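Local coordinates for B-type Cna protein (Enterococcus faecium, PDB 6FWY) that is a cell-surface protein of unknown function whose thioester domain probably serves covalent attachment to host targets, at residues W103-L108 with K138-K143; W111-N116 with Y147-K152; F159-S164 with A187-T192. All coordinates share one frame; numbering follows the deposited sequence.

Contact 1. Residues W103-L108 with K138-K143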
loop_
_atom_site.group_PDB
_atom_site.type_symbol
_atom_site.label_atom_id
_atom_site.label_comp_id
_atom_site.label_asym_id
_atom_site.label_seq_id
_atom_site.Cartn_x
_atom_site.Cartn_y
_atom_site.Cartn_z
ATOM N N TRP A 103 -9.801 11.514 13.823
ATOM C CA TRP A 103 -9.420 12.078 12.534
ATOM C C TRP A 103 -8.394 13.216 12.672
ATOM O O TRP A 103 -7.388 13.228 11.958
ATOM C CB TRP A 103 -10.647 12.573 11.770
ATOM C CG TRP A 103 -10.308 13.577 10.700
ATOM C CD1 TRP A 103 -9.631 13.358 9.538
ATOM C CD2 TRP A 103 -10.617 14.962 10.727
ATOM N NE1 TRP A 103 -9.503 14.526 8.836
ATOM C CE2 TRP A 103 -10.098 15.531 9.542
ATOM C CE3 TRP A 103 -11.266 15.791 11.653
ATOM C CZ2 TRP A 103 -10.223 16.894 9.241
ATOM C CZ3 TRP A 103 -11.391 17.142 11.362
ATOM C CH2 TRP A 103 -10.876 17.681 10.161
ATOM N N TYR A 104 -8.637 14.163 13.578
ATOM C CA TYR A 104 -7.725 15.305 13.737
ATOM C C TYR A 104 -6.345 14.871 14.214
ATOM O O TYR A 104 -5.318 15.392 13.746
ATOM C CB TYR A 104 -8.310 16.359 14.681
ATOM C CG TYR A 104 -7.511 17.636 14.718
ATOM C CD1 TYR A 104 -7.691 18.625 13.752
ATOM C CD2 TYR A 104 -6.582 17.859 15.720
ATOM C CE1 TYR A 104 -6.953 19.807 13.783
ATOM C CE2 TYR A 104 -5.846 19.039 15.763
ATOM C CZ TYR A 104 -6.040 20.001 14.793
ATOM O OH TYR A 104 -5.325 21.160 14.839
ATOM N N ALA A 105 -6.317 13.938 15.164
ATOM C CA ALA A 105 -5.064 13.316 15.627
ATOM C C ALA A 105 -4.271 12.762 14.468
ATOM O O ALA A 105 -3.065 12.940 14.411
ATOM C CB ALA A 105 -5.346 12.196 16.623
ATOM N N THR A 106 -4.956 12.118 13.533
ATOM C CA THR A 106 -4.297 11.564 12.366
ATOM C C THR A 106 -3.798 12.693 11.446
ATOM O O THR A 106 -2.684 12.623 10.944
ATOM C CB THR A 106 -5.205 10.548 11.616
ATOM O OG1 THR A 106 -5.820 9.657 12.551
ATOM C CG2 THR A 106 -4.412 9.734 10.655
ATOM N N GLN A 107 -4.607 13.725 11.244
ATOM C CA GLN A 107 -4.198 14.888 10.439
ATOM C C GLN A 107 -2.977 15.599 11.060
ATOM O O GLN A 107 -2.124 16.121 10.346
ATOM C CB GLN A 107 -5.378 15.863 10.265
ATOM C CG GLN A 107 -5.076 17.183 9.550
ATOM C CD GLN A 107 -4.517 16.972 8.154
ATOM O OE1 GLN A 107 -5.242 16.617 7.241
ATOM N NE2 GLN A 107 -3.220 17.190 7.993
ATOM N N LEU A 108 -2.911 15.608 12.388
ATOM C CA LEU A 108 -1.775 16.200 13.086
ATOM C C LEU A 108 -0.486 15.429 12.748
ATOM O O LEU A 108 0.517 16.025 12.397
ATOM C CB LEU A 108 -2.065 16.231 14.590
ATOM C CG LEU A 108 -1.151 17.018 15.521
ATOM C CD1 LEU A 108 -0.936 18.472 15.077
ATOM C CD2 LEU A 108 -1.805 16.946 16.894
ATOM N N LYS A 138 -3.906 14.308 22.044
ATOM C CA LYS A 138 -2.474 14.101 22.274
ATOM C C LYS A 138 -2.097 12.608 22.395
ATOM O O LYS A 138 -1.120 12.156 21.805
ATOM C CB LYS A 138 -2.041 14.841 23.539
ATOM C CG LYS A 138 -0.549 14.851 23.762
ATOM C CD LYS A 138 -0.142 15.745 24.929
ATOM C CE LYS A 138 1.366 15.817 24.966
ATOM N NZ LYS A 138 1.857 16.287 26.284
ATOM N N LYS A 139 -2.871 11.876 23.184
ATOM C CA LYS A 139 -2.695 10.434 23.361
ATOM C C LYS A 139 -2.824 9.687 22.016
ATOM O O LYS A 139 -1.955 8.888 21.665
ATOM C CB LYS A 139 -3.720 9.918 24.383
ATOM C CG LYS A 139 -3.461 8.507 24.893
ATOM C CD LYS A 139 -4.666 7.941 25.630
ATOM C CE LYS A 139 -4.503 6.467 25.931
ATOM N NZ LYS A 139 -4.410 6.211 27.391
ATOM N N ALA A 140 -3.882 9.981 21.267
ATOM C CA ALA A 140 -4.066 9.416 19.915
ATOM C C ALA A 140 -2.929 9.762 18.959
ATOM O O ALA A 140 -2.411 8.871 18.279
ATOM C CB ALA A 140 -5.402 9.852 19.316
ATOM N N PHE A 141 -2.551 11.044 18.921
ATOM C CA PHE A 141 -1.394 11.520 18.132
ATOM C C PHE A 141 -0.126 10.714 18.412
ATOM O O PHE A 141 0.512 10.208 17.488
ATOM C CB PHE A 141 -1.100 13.014 18.405
ATOM C CG PHE A 141 0.211 13.483 17.826
ATOM C CD1 PHE A 141 0.286 13.882 16.508
ATOM C CD2 PHE A 141 1.367 13.476 18.585
ATOM C CE1 PHE A 141 1.492 14.270 15.945
ATOM C CE2 PHE A 141 2.589 13.848 18.027
ATOM C CZ PHE A 141 2.659 14.262 16.714
ATOM N N GLU A 142 0.238 10.611 19.689
ATOM C CA GLU A 142 1.458 9.914 20.095
ATOM C C GLU A 142 1.464 8.435 19.721
ATOM O O GLU A 142 2.497 7.887 19.340
ATOM C CB GLU A 142 1.691 10.080 21.598
ATOM C CG GLU A 142 2.080 11.497 21.947
ATOM C CD GLU A 142 2.103 11.787 23.438
ATOM O OE1 GLU A 142 1.837 10.888 24.282
ATOM O OE2 GLU A 142 2.404 12.947 23.786
ATOM N N LYS A 143 0.312 7.790 19.852
ATOM C CA LYS A 143 0.180 6.408 19.402
ATOM C C LYS A 143 0.441 6.327 17.895
ATOM O O LYS A 143 1.285 5.570 17.458
ATOM C CB LYS A 143 -1.207 5.855 19.730
ATOM C CG LYS A 143 -1.332 4.356 19.470
ATOM C CD LYS A 143 -2.607 3.771 20.051
ATOM C CE LYS A 143 -3.165 2.608 19.209
ATOM N NZ LYS A 143 -2.583 1.298 19.581
#
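Ala-105 and Ala-140 meet methyl to methyl, CB to CB, at 3.6 Å. Helix 99-113 and helix 131-150 come within 8.4 Å of each other here, measured between the axes of the short segments, which cross at -48°. The small methyls permit this closeness, and the CA atoms of Ala-105 and Phe-141 are 4.8 Å apart. Next to the alanine pair, one turn on in helix 99-113 and one residue on in helix 131-150, larger groups take over. Phe-141 has CG anti to its own backbone N (chi1 169°), which lays the ring against Leu-108. Its CD1 lies 3.6 Å from Leu-108 CG and 3.7 Å from Leu-108 CD2. The two side chains cross at about a right angle. The ring edge faces backbone, with Leu-108 C in its plane. Val-119 and the ring of Tyr-145 also touch Phe-141.

The other face of helix 131-150 is loose. Lys-139, Glu-142 and Lys-143 extend there into solvent. Away from the contact, Gln-107 OE1 accepts a hydrogen bond from Cys-52 N. The two are probably the thioester pair of this family, though Gln-107 is modelled as an intact amide. No hydrogen bond crosses the interface, so close apolar fit alone joins the two segments.

Contact 2. Residues W111-N116 with Y147-K152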
loop_
_atom_site.group_PDB
_atom_site.type_symbol
_atom_site.label_atom_id
_atom_site.label_comp_id
_atom_site.label_asym_id
_atom_site.label_seq_id
_atom_site.Cartn_x
_atom_site.Cartn_y
_atom_site.Cartn_z
ATOM N N TRP A 111 0.564 16.359 9.176
ATOM C CA TRP A 111 1.224 17.664 9.118
ATOM C C TRP A 111 2.690 17.584 9.564
ATOM O O TRP A 111 3.559 18.163 8.935
ATOM C CB TRP A 111 0.475 18.706 9.955
ATOM C CG TRP A 111 -0.770 19.304 9.317
ATOM C CD1 TRP A 111 -0.974 19.582 7.985
ATOM C CD2 TRP A 111 -1.947 19.744 9.994
ATOM N NE1 TRP A 111 -2.186 20.167 7.809
ATOM C CE2 TRP A 111 -2.816 20.272 9.015
ATOM C CE3 TRP A 111 -2.360 19.732 11.325
ATOM C CZ2 TRP A 111 -4.082 20.778 9.328
ATOM C CZ3 TRP A 111 -3.603 20.259 11.644
ATOM C CH2 TRP A 111 -4.451 20.764 10.660
ATOM N N VAL A 112 2.938 16.844 10.642
ATOM C CA VAL A 112 4.287 16.644 11.176
ATOM C C VAL A 112 5.142 15.829 10.213
ATOM O O VAL A 112 6.241 16.229 9.884
ATOM C CB VAL A 112 4.239 15.989 12.569
ATOM C CG1 VAL A 112 5.643 15.631 13.070
ATOM C CG2 VAL A 112 3.561 16.937 13.554
ATOM N N LEU A 113 4.620 14.711 9.720
ATOM C CA LEU A 113 5.340 13.882 8.737
ATOM C C LEU A 113 5.692 14.641 7.474
ATOM O O LEU A 113 6.744 14.423 6.907
ATOM C CB LEU A 113 4.547 12.608 8.369
ATOM C CG LEU A 113 4.330 11.526 9.432
ATOM C CD1 LEU A 113 3.593 10.333 8.822
ATOM C CD2 LEU A 113 5.656 11.065 10.024
ATOM N N ALA A 114 4.810 15.531 7.042
ATOM C CA ALA A 114 5.050 16.358 5.852
ATOM C C ALA A 114 6.013 17.531 6.110
ATOM O O ALA A 114 6.382 18.240 5.196
ATOM C CB ALA A 114 3.733 16.865 5.282
ATOM N N GLY A 115 6.408 17.732 7.360
ATOM C CA GLY A 115 7.422 18.723 7.713
ATOM C C GLY A 115 6.891 20.136 7.944
ATOM O O GLY A 115 7.660 21.085 7.909
ATOM N N ASN A 116 5.594 20.279 8.188
ATOM C CA ASN A 116 4.982 21.595 8.344
ATOM C C ASN A 116 5.449 22.304 9.656
ATOM O O ASN A 116 5.580 23.515 9.701
ATOM C CB ASN A 116 3.474 21.479 8.374
ATOM C CG ASN A 116 2.888 20.976 7.072
ATOM O OD1 ASN A 116 1.761 20.576 7.098
ATOM N ND2 ASN A 116 3.669 20.793 6.024
ATOM N N TYR A 147 3.903 4.815 15.845
ATOM C CA TYR A 147 3.763 3.741 14.876
ATOM C C TYR A 147 4.277 4.163 13.481
ATOM O O TYR A 147 5.017 3.424 12.841
ATOM C CB TYR A 147 2.313 3.251 14.817
ATOM C CG TYR A 147 2.103 2.146 13.809
ATOM C CD1 TYR A 147 2.702 0.896 13.987
ATOM C CD2 TYR A 147 1.331 2.354 12.667
ATOM C CE1 TYR A 147 2.528 -0.117 13.067
ATOM C CE2 TYR A 147 1.161 1.342 11.739
ATOM C CZ TYR A 147 1.752 0.111 11.943
ATOM O OH TYR A 147 1.578 -0.881 11.015
ATOM N N ALA A 148 3.913 5.360 13.034
ATOM C CA ALA A 148 4.374 5.879 11.743
ATOM C C ALA A 148 5.903 6.001 11.640
ATOM O O ALA A 148 6.484 5.574 10.646
ATOM C CB ALA A 148 3.713 7.204 11.446
ATOM N N LYS A 149 6.534 6.554 12.671
ATOM C CA LYS A 149 7.992 6.695 12.727
ATOM C C LYS A 149 8.701 5.369 12.956
ATOM O O LYS A 149 9.683 5.073 12.283
ATOM C CB LYS A 149 8.427 7.638 13.870
ATOM C CG LYS A 149 7.886 9.078 13.827
ATOM C CD LYS A 149 8.278 9.814 12.559
ATOM C CE LYS A 149 9.746 10.146 12.503
ATOM N NZ LYS A 149 10.101 10.539 11.107
ATOM N N ASN A 150 8.226 4.589 13.924
ATOM C CA ASN A 150 8.988 3.456 14.469
ATOM C C ASN A 150 8.452 2.072 14.156
ATOM O O ASN A 150 9.137 1.096 14.430
ATOM C CB ASN A 150 9.144 3.628 15.991
ATOM C CG ASN A 150 9.811 4.955 16.352
ATOM O OD1 ASN A 150 10.863 5.280 15.827
ATOM N ND2 ASN A 150 9.195 5.721 17.242
ATOM N N GLY A 151 7.250 1.974 13.590
ATOM C CA GLY A 151 6.656 0.680 13.196
ATOM C C GLY A 151 7.397 0.073 12.023
ATOM O O GLY A 151 8.138 0.764 11.327
ATOM N N LYS A 152 7.198 -1.225 11.802
ATOM C CA LYS A 152 7.938 -1.975 10.780
ATOM C C LYS A 152 7.174 -2.246 9.476
ATOM O O LYS A 152 7.803 -2.536 8.457
ATOM C CB LYS A 152 8.349 -3.321 11.386
ATOM C CG LYS A 152 7.139 -4.268 11.422
ATOM C CD LYS A 152 7.166 -5.386 12.471
ATOM C CE LYS A 152 5.739 -5.832 12.814
ATOM N NZ LYS A 152 5.751 -6.903 13.853
#
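Leu-113 holds its CG beside the backbone N, anti to the carbonyl carbon (chi1 -67°), and Lys-149 makes the same choice at its first bond. Lys-149 then folds at chi2 (-59°) and chi3 (-70°). This curled chain turns its methylene part back toward Leu-113. The two side chains slide past each other in opposite directions, and Leu-113 CD2 touches Lys-149 CD at 3.9 Å. The other branch meets a methyl of helix 131-150: Leu-113 CD1 lies 4.1 Å from Ala-148 CB. Each methyl of the leucine thus has its own partner.

The fit is modest. The CA atoms of Leu-113 and Ala-148 are 8.6 Å apart, so the branched end of Leu-113 reaches across most of the gap to the short methyl of Ala-148. Tyr-145, Glu-77 and Phe-78 also touch Leu-113. The lysine lies at the exposed border. Its apolar middle packs on the leucine, while its NZ forms a salt bridge with Glu-77 of helix 76-84. Arg-80 of that same helix bonds through NH2 to Ala-148 O. Helix 76-84 thus holds this end of helix 131-150 by two side chains, one paired with a lysine and one with a backbone carbonyl.

Both segments run out of their helices. Gly-151 N bonds to Tyr-147 O at 2.8 Å as the second helix stops. In the first, Gly-115 takes a positive phi, Gly-115 N bonds to Val-112 O at 2.9 Å, and Asn-116 N bonds to Trp-111 O at 3.0 Å, a Schellman motif. The contact is thus the splayed, C-terminal end of a helix pair in the thioester domain, bridged by a leucine.

Contact 3. Residues F159-S164 with A187-T192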
loop_
_atom_site.group_PDB
_atom_site.type_symbol
_atom_site.label_atom_id
_atom_site.label_comp_id
_atom_site.label_asym_id
_atom_site.label_seq_id
_atom_site.Cartn_x
_atom_site.Cartn_y
_atom_site.Cartn_z
ATOM N N PHE A 159 6.160 -12.140 -2.965
ATOM C CA PHE A 159 5.828 -13.128 -3.990
ATOM C C PHE A 159 6.934 -14.163 -4.128
ATOM O O PHE A 159 8.112 -13.819 -4.241
ATOM C CB PHE A 159 5.549 -12.445 -5.329
ATOM C CG PHE A 159 5.332 -13.399 -6.465
ATOM C CD1 PHE A 159 4.420 -14.454 -6.358
ATOM C CD2 PHE A 159 6.025 -13.240 -7.647
ATOM C CE1 PHE A 159 4.214 -15.337 -7.408
ATOM C CE2 PHE A 159 5.838 -14.120 -8.697
ATOM C CZ PHE A 159 4.918 -15.171 -8.587
ATOM N N SER A 160 6.541 -15.435 -4.127
ATOM C CA SER A 160 7.486 -16.523 -4.302
ATOM C C SER A 160 6.872 -17.711 -5.048
ATOM O O SER A 160 5.673 -17.988 -4.939
ATOM C CB SER A 160 8.002 -16.985 -2.943
ATOM O OG SER A 160 6.948 -17.519 -2.171
ATOM N N ILE A 161 7.732 -18.381 -5.816
ATOM C CA ILE A 161 7.453 -19.680 -6.394
ATOM C C ILE A 161 8.521 -20.612 -5.854
ATOM O O ILE A 161 9.694 -20.349 -6.018
ATOM C CB ILE A 161 7.490 -19.624 -7.937
ATOM C CG1 ILE A 161 6.387 -18.691 -8.446
ATOM C CG2 ILE A 161 7.370 -21.028 -8.532
ATOM C CD1 ILE A 161 6.381 -18.438 -9.919
ATOM N N THR A 162 8.101 -21.703 -5.224
ATOM C CA THR A 162 9.006 -22.640 -4.560
ATOM C C THR A 162 8.698 -24.083 -4.981
ATOM O O THR A 162 7.550 -24.511 -4.927
ATOM C CB THR A 162 8.878 -22.502 -3.025
ATOM O OG1 THR A 162 8.900 -21.111 -2.681
ATOM C CG2 THR A 162 10.020 -23.218 -2.291
ATOM N N ALA A 163 9.721 -24.809 -5.411
ATOM C CA ALA A 163 9.602 -26.220 -5.790
ATOM C C ALA A 163 9.250 -26.998 -4.539
ATOM O O ALA A 163 9.866 -26.788 -3.492
ATOM C CB ALA A 163 10.906 -26.734 -6.376
ATOM N N SER A 164 8.232 -27.849 -4.639
ATOM C CA SER A 164 7.774 -28.680 -3.518
ATOM C C SER A 164 8.117 -30.152 -3.702
ATOM O O SER A 164 8.528 -30.810 -2.743
ATOM C CB SER A 164 6.268 -28.501 -3.304
ATOM O OG SER A 164 5.561 -28.717 -4.513
ATOM N N ALA A 187 -0.091 -14.840 -11.413
ATOM C CA ALA A 187 1.255 -14.724 -11.961
ATOM C C ALA A 187 1.347 -15.325 -13.360
ATOM O O ALA A 187 0.632 -16.265 -13.699
ATOM C CB ALA A 187 2.262 -15.396 -11.036
ATOM N N LYS A 188 2.246 -14.743 -14.141
ATOM C CA LYS A 188 2.556 -15.164 -15.500
ATOM C C LYS A 188 3.934 -15.804 -15.497
ATOM O O LYS A 188 4.895 -15.220 -14.989
ATOM C CB LYS A 188 2.558 -13.948 -16.438
ATOM C CG LYS A 188 3.098 -14.213 -17.843
ATOM C CD LYS A 188 2.542 -13.276 -18.897
ATOM C CE LYS A 188 2.580 -13.950 -20.253
ATOM N NZ LYS A 188 3.099 -13.000 -21.269
ATOM N N LEU A 189 4.039 -17.000 -16.072
ATOM C CA LEU A 189 5.330 -17.669 -16.202
ATOM C C LEU A 189 6.065 -17.212 -17.455
ATOM O O LEU A 189 5.457 -17.099 -18.513
ATOM C CB LEU A 189 5.126 -19.189 -16.220
ATOM C CG LEU A 189 4.366 -19.776 -15.026
ATOM C CD1 LEU A 189 4.383 -21.285 -15.111
ATOM C CD2 LEU A 189 4.996 -19.333 -13.689
ATOM N N THR A 190 7.358 -16.929 -17.321
ATOM C CA THR A 190 8.237 -16.643 -18.450
ATOM C C THR A 190 9.362 -17.659 -18.424
ATOM O O THR A 190 10.063 -17.806 -17.421
ATOM C CB THR A 190 8.840 -15.222 -18.379
ATOM O OG1 THR A 190 7.797 -14.266 -18.553
ATOM C CG2 THR A 190 9.859 -14.970 -19.492
ATOM N N PHE A 191 9.539 -18.360 -19.540
ATOM C CA PHE A 191 10.614 -19.342 -19.674
ATOM C C PHE A 191 11.853 -18.667 -20.225
ATOM O O PHE A 191 11.797 -17.991 -21.249
ATOM C CB PHE A 191 10.145 -20.530 -20.498
ATOM C CG PHE A 191 9.111 -21.344 -19.776
ATOM C CD1 PHE A 191 9.472 -22.338 -18.889
ATOM C CD2 PHE A 191 7.773 -21.047 -19.935
ATOM C CE1 PHE A 191 8.514 -23.046 -18.181
ATOM C CE2 PHE A 191 6.785 -21.749 -19.233
ATOM C CZ PHE A 191 7.160 -22.745 -18.345
ATOM N N THR A 192 12.956 -18.826 -19.504
ATOM C CA THR A 192 14.209 -18.129 -19.799
ATOM C C THR A 192 15.218 -19.003 -20.527
ATOM O O THR A 192 16.298 -18.539 -20.854
ATOM C CB THR A 192 14.823 -17.578 -18.503
ATOM O OG1 THR A 192 14.886 -18.628 -17.531
ATOM C CG2 THR A 192 13.954 -16.453 -17.953
#
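Ala-187, whose methyl meets the ring of Phe-159, makes its backbone hydrogen bonds with Val-214, not with the strand it faces. Likewise, Ser-160 is backbone hydrogen-bonded to Ala-180 and Lys-188 to Thr-238. No hydrogen bond joins 159-164 to 187-192. Their meeting is one of side chains alone.

Phe-159 has CG anti to the backbone N (chi1 174°), which carries the ring across toward the opposing strand. Its far end does the touching: Phe-159 CZ is 3.6 Å from Ala-187 CB, and Phe-159 CE1 is 4.1 Å from the same methyl. The approach to the ring is oblique. The nearest CA atoms, those of Phe-159 and Ala-187, are 9.3 Å apart.

That spacing fits face-to-face packing of two beta sheets, as in a beta sandwich. Strand 159-169 is an outermost strand of a five-stranded antiparallel sheet. Strand 185-191 belongs to the larger antiparallel sheet, between strands 213-215 and 231-250.

Two residues along each strand, Ile-161 and Leu-189 form the second point of contact. Ile-161 extends its CG1 branch fully, with chi2 at 175°, and its CD1 lies 4.1 Å from Leu-189 CD2. The two side chains meet at a slant, methyl to methyl. Leu-216 touches both Phe-159 and Ala-187. On the larger sheet, Ser-270 touches both Phe-159 and Ile-161, and Leu-273 touches Ile-161.

How the contacts relate
Contacts 1 and 2 join the same two helices, 99-113 and 131-150, with centres 11 Å apart. They also touch: Phe-141 CE1 lies 4.1 Å from Val-112 CG2. Contact 1 is buried and close. Contact 2 lies where the helices have spread apart, near their ends, and is only partly buried, so a lysine with a charged partner joins the leucine there. Contact 3 is buried again but joins two sheets, on the opposite side of the chain's centre, with its own centre 36 Å from that of contact 2. All three are apolar across the interface. Helix 131-150 is followed in the chain by strand 159-169, so the chain passes directly from contacts 1 and 2 to contact 3.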